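Local coordinates for protein beta-ketothiolase BktB (Ralstonia eutropha, PDB 4NZS) that catalyses the condensation of acetyl-CoA with propionyl-CoA or a second acetyl-CoA to give beta-ketoacyl-CoA, a step in polyhydroxyalkanoate production, at residues V16-K28 and D216-D228. Numbering follows the deposited sequence.
Sequences VRTAIGTFGGSLK and DVTFDTDEHVRHD
Arg17 and Asp222 form a buried salt bridge in which the guanidinium meets the carboxylate end-on. NH1 of Arg17 lies 2.8 Å from OD1 of Asp222, and NH2 lies 3.0 Å from OD2. The two planes are only 27° apart, and both carboxylate oxygens are approached on their syn sides. The extended Arg17 chain carries its end across to the aspartate. NH1 also donates to Thr18 O, and the ring of Phe201 adds a cation-pi contact. The anti lone pair of Asp222 OD1 takes a second bond, from Ile20 N at 2.7 Å. One oxygen therefore joins the arginine to the backbone at Ile20.

Glu223 does a similar job further along. Its amide donates to Ile20 O (3.3 Å). Its chi1 of 45° sets CG between the backbone N and the carbonyl carbon, and the chain then runs extended toward residues 22-26. There OE2 accepts from Thr22 N at 2.9 Å and Ser26 N at 3.1 Å, and OE1 from the Ser26 hydroxyl. Thr22 N and the hydroxyl are tilted out of the carboxylate plane; Ser26 N uses a syn lone pair. The carboxylate thus ties Thr22, which opens a type II turn, to Ser26, just after it.

Phe219 supplies the apolar part. Ser26 CB lies over one ring face, and Ile20 O meets the edge at CZ. Leu27 CD2 approaches obliquely from the side of Ser26, and Ala19 CB from the opposite side, 3.4 Å from CE2.

Ile20 also touches Leu353 and lies near His355, a predicted catalytic proton acceptor. In the thiolase N-terminal domain, two acids following hairpin strand 217-219 thus satisfy amides at the end of strand 10-22, central in the nine-stranded mixed sheet, and just past the next turn. The arginine probably keeps Asp222 ionised despite its burial.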
loop_
_atom_site.group_PDB
_atom_site.type_symbol
_atom_site.label_atom_id
_atom_site.label_comp_id
_atom_site.label_asym_id
_atom_site.label_seq_id
_atom_site.Cartn_x
_atom_site.Cartn_y
_atom_site.Cartn_z
ATOM N N VAL A 16 -8.338 27.303 -25.123
ATOM C CA VAL A 16 -8.616 25.943 -25.592
ATOM C C VAL A 16 -8.713 24.915 -24.430
ATOM O O VAL A 16 -8.215 25.181 -23.307
ATOM C CB VAL A 16 -7.514 25.568 -26.643
ATOM C CG1 VAL A 16 -6.749 24.282 -26.299
ATOM C CG2 VAL A 16 -8.090 25.488 -28.046
ATOM N N ARG A 17 -9.313 23.746 -24.710
ATOM C CA ARG A 17 -9.489 22.724 -23.687
ATOM C C ARG A 17 -9.665 21.288 -24.200
ATOM O O ARG A 17 -10.156 21.089 -25.248
ATOM C CB ARG A 17 -10.722 23.074 -22.867
ATOM C CG ARG A 17 -12.042 22.998 -23.606
ATOM C CD ARG A 17 -13.147 23.072 -22.548
ATOM N NE ARG A 17 -14.519 22.980 -23.018
ATOM C CZ ARG A 17 -15.191 21.850 -23.178
ATOM N NH1 ARG A 17 -14.618 20.679 -22.986
ATOM N NH2 ARG A 17 -16.441 21.885 -23.589
ATOM N N THR A 18 -9.246 20.288 -23.442
ATOM C CA THR A 18 -9.757 18.933 -23.678
ATOM C C THR A 18 -11.237 18.999 -23.467
ATOM O O THR A 18 -11.735 19.966 -22.899
ATOM C CB THR A 18 -9.189 17.866 -22.704
ATOM O OG1 THR A 18 -9.667 18.084 -21.371
ATOM C CG2 THR A 18 -7.631 17.918 -22.728
ATOM N N ALA A 19 -11.913 17.994 -23.989
ATOM C CA ALA A 19 -13.266 17.634 -23.571
ATOM C C ALA A 19 -13.188 17.066 -22.173
ATOM O O ALA A 19 -12.107 16.667 -21.752
ATOM C CB ALA A 19 -13.817 16.563 -24.518
ATOM N N ILE A 20 -14.324 16.903 -21.496
ATOM C CA ILE A 20 -14.328 16.492 -20.105
ATOM C C ILE A 20 -14.676 15.033 -19.981
ATOM O O ILE A 20 -15.693 14.604 -20.549
ATOM C CB ILE A 20 -15.339 17.295 -19.298
ATOM C CG1 ILE A 20 -14.987 18.775 -19.399
ATOM C CG2 ILE A 20 -15.332 16.829 -17.843
ATOM C CD1 ILE A 20 -16.116 19.752 -19.071
ATOM N N GLY A 21 -13.863 14.297 -19.204
ATOM C CA GLY A 21 -14.105 12.906 -18.905
ATOM C C GLY A 21 -14.932 12.651 -17.637
ATOM O O GLY A 21 -14.916 13.461 -16.689
ATOM N N THR A 22 -15.632 11.496 -17.603
ATOM C CA THR A 22 -16.285 11.055 -16.371
ATOM C C THR A 22 -15.252 10.346 -15.492
ATOM O O THR A 22 -14.218 9.823 -15.969
ATOM C CB THR A 22 -17.524 10.131 -16.585
ATOM O OG1 THR A 22 -17.138 8.861 -17.135
ATOM C CG2 THR A 22 -18.522 10.736 -17.507
ATOM N N PHE A 23 -15.550 10.325 -14.201
ATOM C CA PHE A 23 -14.756 9.574 -13.267
ATOM C C PHE A 23 -14.561 8.177 -13.802
ATOM O O PHE A 23 -15.526 7.422 -13.950
ATOM C CB PHE A 23 -15.457 9.460 -11.926
ATOM C CG PHE A 23 -14.564 9.026 -10.809
ATOM C CD1 PHE A 23 -13.343 9.685 -10.567
ATOM C CD2 PHE A 23 -14.934 7.983 -9.992
ATOM C CE1 PHE A 23 -12.539 9.309 -9.515
ATOM C CE2 PHE A 23 -14.138 7.605 -8.964
ATOM C CZ PHE A 23 -12.940 8.284 -8.708
ATOM N N GLY A 24 -13.303 7.887 -14.133
ATOM C CA GLY A 24 -12.896 6.579 -14.519
ATOM C C GLY A 24 -13.471 6.209 -15.830
ATOM O O GLY A 24 -13.672 5.037 -16.112
ATOM N N GLY A 25 -13.728 7.226 -16.620
ATOM C CA GLY A 25 -14.210 7.041 -17.953
ATOM C C GLY A 25 -13.057 7.085 -18.935
ATOM O O GLY A 25 -12.062 6.374 -18.764
ATOM N N SER A 26 -13.209 7.921 -19.962
ATOM C CA SER A 26 -12.337 7.926 -21.124
ATOM C C SER A 26 -11.050 8.684 -20.902
ATOM O O SER A 26 -10.175 8.660 -21.771
ATOM C CB SER A 26 -13.046 8.558 -22.332
ATOM O OG SER A 26 -13.999 7.677 -22.903
ATOM N N LEU A 27 -10.911 9.377 -19.778
ATOM C CA LEU A 27 -9.638 10.061 -19.517
ATOM C C LEU A 27 -8.786 9.377 -18.415
ATOM O O LEU A 27 -7.670 9.835 -18.068
ATOM C CB LEU A 27 -9.902 11.542 -19.256
ATOM C CG LEU A 27 -10.137 12.387 -20.531
ATOM C CD1 LEU A 27 -10.200 13.878 -20.222
ATOM C CD2 LEU A 27 -9.091 12.121 -21.637
ATOM N N LYS A 28 -9.339 8.264 -17.938
ATOM C CA LYS A 28 -8.800 7.395 -16.910
ATOM C C LYS A 28 -7.270 7.269 -16.981
ATOM O O LYS A 28 -6.561 7.440 -15.980
ATOM C CB LYS A 28 -9.431 6.024 -17.140
ATOM C CG LYS A 28 -9.570 5.153 -15.933
ATOM C CD LYS A 28 -10.088 3.745 -16.285
ATOM C CE LYS A 28 -10.823 3.182 -15.039
ATOM N NZ LYS A 28 -11.369 1.788 -15.037
ATOM N N ASP A 216 -5.911 3.571 -32.835
ATOM C CA ASP A 216 -6.176 4.650 -31.922
ATOM C C ASP A 216 -7.641 4.883 -31.644
ATOM O O ASP A 216 -8.516 4.428 -32.360
ATOM C CB ASP A 216 -5.516 5.925 -32.424
ATOM C CG ASP A 216 -4.034 5.757 -32.642
ATOM O OD1 ASP A 216 -3.541 4.622 -32.510
ATOM O OD2 ASP A 216 -3.364 6.759 -32.950
ATOM N N VAL A 217 -7.868 5.583 -30.548
ATOM C CA VAL A 217 -9.183 5.983 -30.040
ATOM C C VAL A 217 -9.114 7.441 -29.604
ATOM O O VAL A 217 -8.171 7.839 -28.884
ATOM C CB VAL A 217 -9.581 5.104 -28.847
ATOM C CG1 VAL A 217 -8.374 4.815 -27.966
ATOM C CG2 VAL A 217 -10.686 5.745 -28.041
ATOM N N THR A 218 -10.103 8.244 -30.012
ATOM C CA THR A 218 -10.002 9.679 -29.760
ATOM C C THR A 218 -11.169 10.319 -29.010
ATOM O O THR A 218 -12.305 10.090 -29.330
ATOM C CB THR A 218 -9.771 10.476 -31.041
ATOM O OG1 THR A 218 -10.935 11.262 -31.311
ATOM C CG2 THR A 218 -9.417 9.552 -32.220
ATOM N N PHE A 219 -10.850 11.163 -28.035
ATOM C CA PHE A 219 -11.828 11.745 -27.174
ATOM C C PHE A 219 -11.969 13.253 -27.423
ATOM O O PHE A 219 -11.011 14.063 -27.269
ATOM C CB PHE A 219 -11.507 11.430 -25.704
ATOM C CG PHE A 219 -12.516 11.999 -24.747
ATOM C CD1 PHE A 219 -13.839 11.547 -24.768
ATOM C CD2 PHE A 219 -12.171 13.025 -23.865
ATOM C CE1 PHE A 219 -14.786 12.093 -23.912
ATOM C CE2 PHE A 219 -13.118 13.572 -23.003
ATOM C CZ PHE A 219 -14.420 13.110 -23.038
ATOM N N ASP A 220 -13.147 13.608 -27.921
ATOM C CA ASP A 220 -13.485 14.989 -28.217
ATOM C C ASP A 220 -14.809 15.497 -27.659
ATOM O O ASP A 220 -15.088 16.673 -27.748
ATOM C CB ASP A 220 -13.517 15.173 -29.724
ATOM C CG ASP A 220 -14.512 14.254 -30.393
ATOM O OD1 ASP A 220 -15.228 13.534 -29.682
ATOM O OD2 ASP A 220 -14.580 14.245 -31.630
ATOM N N THR A 221 -15.642 14.619 -27.130
ATOM C CA THR A 221 -16.992 15.015 -26.792
ATOM C C THR A 221 -17.238 14.883 -25.310
ATOM O O THR A 221 -17.047 13.818 -24.762
ATOM C CB THR A 221 -17.998 14.178 -27.583
ATOM O OG1 THR A 221 -19.279 14.797 -27.538
ATOM C CG2 THR A 221 -18.085 12.770 -27.028
ATOM N N ASP A 222 -17.703 15.946 -24.669
ATOM C CA ASP A 222 -17.838 15.900 -23.231
ATOM C C ASP A 222 -18.866 14.846 -22.922
ATOM O O ASP A 222 -20.001 14.973 -23.296
ATOM C CB ASP A 222 -18.334 17.239 -22.718
ATOM C CG ASP A 222 -17.426 18.378 -23.093
ATOM O OD1 ASP A 222 -16.250 18.370 -22.718
ATOM O OD2 ASP A 222 -17.890 19.303 -23.757
ATOM N N GLU A 223 -18.442 13.836 -22.174
ATOM C CA GLU A 223 -19.209 12.616 -21.960
ATOM C C GLU A 223 -20.102 12.545 -20.726
ATOM O O GLU A 223 -20.869 11.615 -20.593
ATOM C CB GLU A 223 -18.274 11.405 -21.980
ATOM C CG GLU A 223 -16.996 11.571 -21.175
ATOM C CD GLU A 223 -16.179 10.295 -21.075
ATOM O OE1 GLU A 223 -16.325 9.411 -21.931
ATOM O OE2 GLU A 223 -15.387 10.175 -20.133
ATOM N N HIS A 224 -19.957 13.494 -19.813
ATOM C CA HIS A 224 -20.797 13.575 -18.617
ATOM C C HIS A 224 -22.280 13.927 -18.821
ATOM O O HIS A 224 -23.154 13.382 -18.176
ATOM C CB HIS A 224 -20.168 14.521 -17.608
ATOM C CG HIS A 224 -20.588 14.253 -16.205
ATOM N ND1 HIS A 224 -20.034 13.252 -15.448
ATOM C CD2 HIS A 224 -21.524 14.840 -15.429
ATOM C CE1 HIS A 224 -20.604 13.238 -14.261
ATOM N NE2 HIS A 224 -21.513 14.191 -14.224
ATOM N N VAL A 225 -22.514 14.882 -19.708
ATOM C CA VAL A 225 -23.810 15.243 -20.256
ATOM C C VAL A 225 -24.701 14.079 -20.715
ATOM O O VAL A 225 -24.217 13.048 -21.204
ATOM C CB VAL A 225 -23.576 16.181 -21.457
ATOM C CG1 VAL A 225 -22.581 15.577 -22.432
ATOM C CG2 VAL A 225 -24.872 16.534 -22.169
ATOM N N ARG A 226 -26.015 14.273 -20.581
ATOM C CA ARG A 226 -27.006 13.224 -20.827
ATOM C C ARG A 226 -28.149 13.816 -21.652
ATOM O O ARG A 226 -28.784 14.799 -21.247
ATOM C CB ARG A 226 -27.527 12.659 -19.501
ATOM C CG ARG A 226 -27.751 11.132 -19.499
ATOM C CD ARG A 226 -29.111 10.691 -18.918
ATOM N NE ARG A 226 -29.184 10.208 -17.517
ATOM C CZ ARG A 226 -28.465 10.624 -16.460
ATOM N NH1 ARG A 226 -27.535 11.571 -16.553
ATOM N NH2 ARG A 226 -28.680 10.072 -15.261
ATOM N N HIS A 227 -28.405 13.201 -22.798
ATOM C CA HIS A 227 -29.319 13.731 -23.808
ATOM C C HIS A 227 -30.754 13.213 -23.649
ATOM O O HIS A 227 -31.688 13.795 -24.218
ATOM C CB HIS A 227 -28.778 13.379 -25.187
ATOM C CG HIS A 227 -27.366 13.828 -25.401
ATOM N ND1 HIS A 227 -27.038 14.902 -26.201
ATOM C CD2 HIS A 227 -26.197 13.374 -24.891
ATOM C CE1 HIS A 227 -25.728 15.079 -26.187
ATOM N NE2 HIS A 227 -25.195 14.167 -25.396
ATOM N N ASP A 228 -30.925 12.140 -22.860
ATOM C CA ASP A 228 -32.232 11.550 -22.580
ATOM C C ASP A 228 -32.784 12.227 -21.350
ATOM O O ASP A 228 -33.525 11.623 -20.565
ATOM C CB ASP A 228 -32.118 10.040 -22.276
ATOM C CG ASP A 228 -31.451 9.239 -23.399
ATOM O OD1 ASP A 228 -31.025 9.862 -24.399
ATOM O OD2 ASP A 228 -31.343 7.989 -23.275
#